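Local coordinates for protein hybrid kinase (Caulobacter vibrioides, PDB 6QRL) that is a sensor hybrid histidine kinase that probably autophosphorylates with ATP, its pseudo-receiver domain, the part described here, binding the second messenger cyclic di-GMP, at residues A1-P14 and A28-A42. Numbering follows the deposited sequence.
Sequences AAPLEGRNVAIASP and AAGGRAYAAVDIASA
Asn8 and Tyr34 meet on one face of two neighbouring parallel strands, 8-12 and 32-36, the first beta-alpha-beta unit of the receiver fold, whose crossover is helix 16-28. Six backbone hydrogen bonds zip the strands together, from Arg32 N to Arg7 O (2.9 Å) as far as Ser13 N to Ala36 O (3.0 Å). On the same face, OD1 of Asn8 lies 2.7 Å from NH1 of Arg32, near the guanidinium plane, with the two side chains running alongside each other. Tyr34, its CG anti to the carbonyl carbon (chi1 -62°), brings its ring edge to the same oxygen; amide and ring planes stand 81° apart, and the hydroxyl's bond to OD1 is weak at 3.4 Å. The amide suits this place, ND2 donating to Asp49 while OD1 accepts weakly from the Tyr34 hydroxyl. Farther along this face the small methyls of Ala10 and Ala12 let helix 39-45 sit close, Ala12 CB lying 4.1 Å from Ala42 CB. Asp38 is the N-cap of that helix, its OD1 accepting from Ser41 N. Val9 and Ile11 point to the other face, where Val9 packs on helices 16-28 and 103-111, while strand 51-55 flanks strand 8-12 on the side away from 32-36. Where the chain leaves helix 16-28 for strand 32-36, a Schellman motif closes the helix at Gly30, whose positive phi and lack of a side chain suit its place beside Ala2. Leu4 N donates to Ala29 O (2.9 Å), and Leu4 CD1 rests 3.9 Å from Ala29 CB.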
# COMPACT_ATOMS: atom_id res chain seq x y z
N ALA A 1 19.43 -5.91 -10.52
CA ALA A 1 18.43 -4.95 -11.09
C ALA A 1 16.99 -5.46 -10.88
O ALA A 1 16.09 -4.94 -11.58
CB ALA A 1 18.75 -4.69 -12.55
N ALA A 2 16.75 -6.41 -9.95
CA ALA A 2 15.41 -6.89 -9.53
C ALA A 2 15.31 -6.83 -8.01
O ALA A 2 15.28 -7.87 -7.33
CB ALA A 2 15.14 -8.29 -10.04
N PRO A 3 15.26 -5.62 -7.41
CA PRO A 3 15.30 -5.49 -5.95
C PRO A 3 14.04 -6.04 -5.25
O PRO A 3 14.10 -6.25 -4.08
CB PRO A 3 15.46 -3.98 -5.74
CG PRO A 3 14.81 -3.35 -6.99
CD PRO A 3 15.19 -4.31 -8.09
N LEU A 4 12.94 -6.25 -5.98
CA LEU A 4 11.69 -6.82 -5.41
C LEU A 4 11.52 -8.30 -5.80
O LEU A 4 10.37 -8.81 -5.64
CB LEU A 4 10.48 -6.01 -5.89
CG LEU A 4 10.36 -4.57 -5.38
CD1 LEU A 4 9.01 -3.98 -5.77
CD2 LEU A 4 10.59 -4.50 -3.87
N GLU A 5 12.56 -8.97 -6.29
CA GLU A 5 12.45 -10.42 -6.62
C GLU A 5 11.85 -11.18 -5.41
O GLU A 5 12.38 -11.06 -4.32
CB GLU A 5 13.80 -10.99 -7.09
CG GLU A 5 13.78 -12.50 -7.39
CD GLU A 5 12.85 -13.02 -8.48
OE1 GLU A 5 12.18 -12.20 -9.19
OE2 GLU A 5 12.78 -14.28 -8.64
N GLY A 6 10.76 -11.90 -5.63
CA GLY A 6 10.14 -12.79 -4.63
C GLY A 6 9.28 -12.02 -3.64
O GLY A 6 8.98 -12.59 -2.57
N ARG A 7 8.95 -10.74 -3.94
CA ARG A 7 8.09 -9.93 -3.05
C ARG A 7 6.70 -9.76 -3.68
O ARG A 7 6.63 -9.54 -4.91
CB ARG A 7 8.79 -8.62 -2.69
CG ARG A 7 9.90 -8.83 -1.67
CD ARG A 7 11.18 -8.08 -1.97
NE ARG A 7 12.33 -8.44 -1.13
CZ ARG A 7 12.41 -8.30 0.20
NH1 ARG A 7 11.40 -7.80 0.90
NH2 ARG A 7 13.51 -8.66 0.84
N ASN A 8 5.66 -9.86 -2.85
CA ASN A 8 4.25 -9.63 -3.25
C ASN A 8 3.83 -8.22 -2.83
O ASN A 8 4.08 -7.82 -1.69
CB ASN A 8 3.35 -10.72 -2.67
CG ASN A 8 3.69 -12.08 -3.21
OD1 ASN A 8 3.86 -12.26 -4.42
ND2 ASN A 8 3.76 -13.06 -2.32
N VAL A 9 3.22 -7.47 -3.75
CA VAL A 9 2.76 -6.07 -3.50
C VAL A 9 1.37 -5.91 -4.12
O VAL A 9 1.26 -6.13 -5.35
CB VAL A 9 3.73 -5.04 -4.10
CG1 VAL A 9 3.33 -3.64 -3.66
CG2 VAL A 9 5.20 -5.34 -3.78
N ALA A 10 0.38 -5.56 -3.31
CA ALA A 10 -0.99 -5.18 -3.74
C ALA A 10 -1.06 -3.68 -4.01
O ALA A 10 -0.36 -2.89 -3.30
CB ALA A 10 -1.99 -5.60 -2.70
N ILE A 11 -1.88 -3.28 -4.98
CA ILE A 11 -2.24 -1.84 -5.23
C ILE A 11 -3.76 -1.75 -5.16
O ILE A 11 -4.42 -2.36 -5.98
CB ILE A 11 -1.64 -1.28 -6.54
CG1 ILE A 11 -2.18 0.12 -6.84
CG2 ILE A 11 -1.82 -2.21 -7.73
CD1 ILE A 11 -1.71 1.16 -5.82
N ALA A 12 -4.27 -1.14 -4.09
CA ALA A 12 -5.70 -0.80 -3.90
C ALA A 12 -5.93 0.64 -4.37
O ALA A 12 -5.45 1.59 -3.74
CB ALA A 12 -6.08 -0.97 -2.47
N SER A 13 -6.61 0.81 -5.49
CA SER A 13 -6.93 2.14 -6.05
C SER A 13 -8.20 2.06 -6.87
O SER A 13 -8.35 1.12 -7.66
CB SER A 13 -5.80 2.68 -6.90
OG SER A 13 -6.20 3.89 -7.52
N PRO A 14 -9.08 3.07 -6.78
CA PRO A 14 -10.27 3.12 -7.63
C PRO A 14 -9.92 3.62 -9.04
O PRO A 14 -10.77 3.63 -9.85
CB PRO A 14 -11.16 4.15 -6.93
CG PRO A 14 -10.16 5.09 -6.23
CD PRO A 14 -8.98 4.22 -5.85
N ALA A 28 8.39 -4.48 -13.06
CA ALA A 28 9.68 -4.05 -13.66
C ALA A 28 10.81 -4.12 -12.62
O ALA A 28 11.96 -4.38 -13.03
CB ALA A 28 9.56 -2.67 -14.28
N ALA A 29 10.50 -3.93 -11.33
CA ALA A 29 11.43 -4.07 -10.19
C ALA A 29 11.55 -5.54 -9.74
O ALA A 29 12.29 -5.79 -8.77
CB ALA A 29 10.97 -3.19 -9.06
N GLY A 30 10.89 -6.49 -10.41
CA GLY A 30 10.99 -7.94 -10.15
C GLY A 30 9.93 -8.46 -9.18
O GLY A 30 9.95 -9.66 -8.90
N GLY A 31 9.02 -7.63 -8.70
CA GLY A 31 7.96 -8.04 -7.75
C GLY A 31 6.77 -8.68 -8.45
O GLY A 31 6.74 -8.65 -9.69
N ARG A 32 5.83 -9.23 -7.68
CA ARG A 32 4.52 -9.72 -8.18
C ARG A 32 3.43 -8.76 -7.72
O ARG A 32 3.36 -8.50 -6.49
CB ARG A 32 4.24 -11.14 -7.68
CG ARG A 32 4.68 -12.24 -8.64
CD ARG A 32 4.16 -13.65 -8.31
NE ARG A 32 5.26 -14.52 -7.87
CZ ARG A 32 5.99 -14.36 -6.76
NH1 ARG A 32 5.76 -13.36 -5.91
NH2 ARG A 32 6.98 -15.20 -6.50
N ALA A 33 2.62 -8.26 -8.67
CA ALA A 33 1.60 -7.20 -8.47
C ALA A 33 0.21 -7.81 -8.33
O ALA A 33 -0.10 -8.71 -9.11
CB ALA A 33 1.64 -6.19 -9.60
N TYR A 34 -0.58 -7.34 -7.36
CA TYR A 34 -1.98 -7.76 -7.09
C TYR A 34 -2.87 -6.51 -7.11
O TYR A 34 -2.89 -5.78 -6.12
CB TYR A 34 -2.08 -8.57 -5.78
CG TYR A 34 -1.28 -9.84 -5.87
CD1 TYR A 34 0.07 -9.82 -5.57
CD2 TYR A 34 -1.82 -11.03 -6.35
CE1 TYR A 34 0.86 -10.95 -5.71
CE2 TYR A 34 -1.04 -12.17 -6.50
CZ TYR A 34 0.31 -12.13 -6.16
OH TYR A 34 1.15 -13.19 -6.33
N ALA A 35 -3.52 -6.22 -8.25
CA ALA A 35 -4.33 -4.99 -8.45
C ALA A 35 -5.71 -5.19 -7.84
O ALA A 35 -6.29 -6.25 -8.05
CB ALA A 35 -4.43 -4.69 -9.93
N ALA A 36 -6.22 -4.22 -7.09
CA ALA A 36 -7.56 -4.28 -6.49
C ALA A 36 -8.23 -2.91 -6.48
O ALA A 36 -7.50 -1.88 -6.46
CB ALA A 36 -7.42 -4.83 -5.10
N VAL A 37 -9.56 -2.86 -6.43
CA VAL A 37 -10.27 -1.54 -6.46
C VAL A 37 -10.35 -0.90 -5.07
O VAL A 37 -10.63 0.28 -5.01
CB VAL A 37 -11.69 -1.61 -7.06
CG1 VAL A 37 -11.65 -1.91 -8.53
CG2 VAL A 37 -12.60 -2.55 -6.28
N ASP A 38 -10.14 -1.66 -3.99
CA ASP A 38 -10.29 -1.09 -2.61
C ASP A 38 -9.58 -1.99 -1.59
O ASP A 38 -9.04 -3.03 -2.00
CB ASP A 38 -11.76 -0.83 -2.24
CG ASP A 38 -12.66 -2.05 -2.23
OD1 ASP A 38 -12.15 -3.19 -2.08
OD2 ASP A 38 -13.87 -1.86 -2.32
N ILE A 39 -9.59 -1.63 -0.32
CA ILE A 39 -8.85 -2.40 0.72
C ILE A 39 -9.44 -3.81 0.86
O ILE A 39 -8.65 -4.77 0.85
CB ILE A 39 -8.83 -1.62 2.05
CG1 ILE A 39 -8.07 -0.30 1.89
CG2 ILE A 39 -8.26 -2.50 3.14
CD1 ILE A 39 -8.26 0.67 3.04
N ALA A 40 -10.76 -3.96 0.98
CA ALA A 40 -11.38 -5.31 1.12
C ALA A 40 -10.92 -6.20 -0.05
O ALA A 40 -10.47 -7.31 0.20
CB ALA A 40 -12.88 -5.24 1.25
N SER A 41 -10.94 -5.72 -1.30
CA SER A 41 -10.63 -6.57 -2.47
C SER A 41 -9.12 -6.88 -2.50
O SER A 41 -8.73 -7.96 -2.93
CB SER A 41 -11.17 -5.95 -3.75
OG SER A 41 -10.55 -4.69 -4.00
N ALA A 42 -8.28 -5.98 -2.01
CA ALA A 42 -6.82 -6.20 -1.85
C ALA A 42 -6.57 -7.31 -0.82
O ALA A 42 -5.75 -8.20 -1.10
CB ALA A 42 -6.15 -4.91 -1.46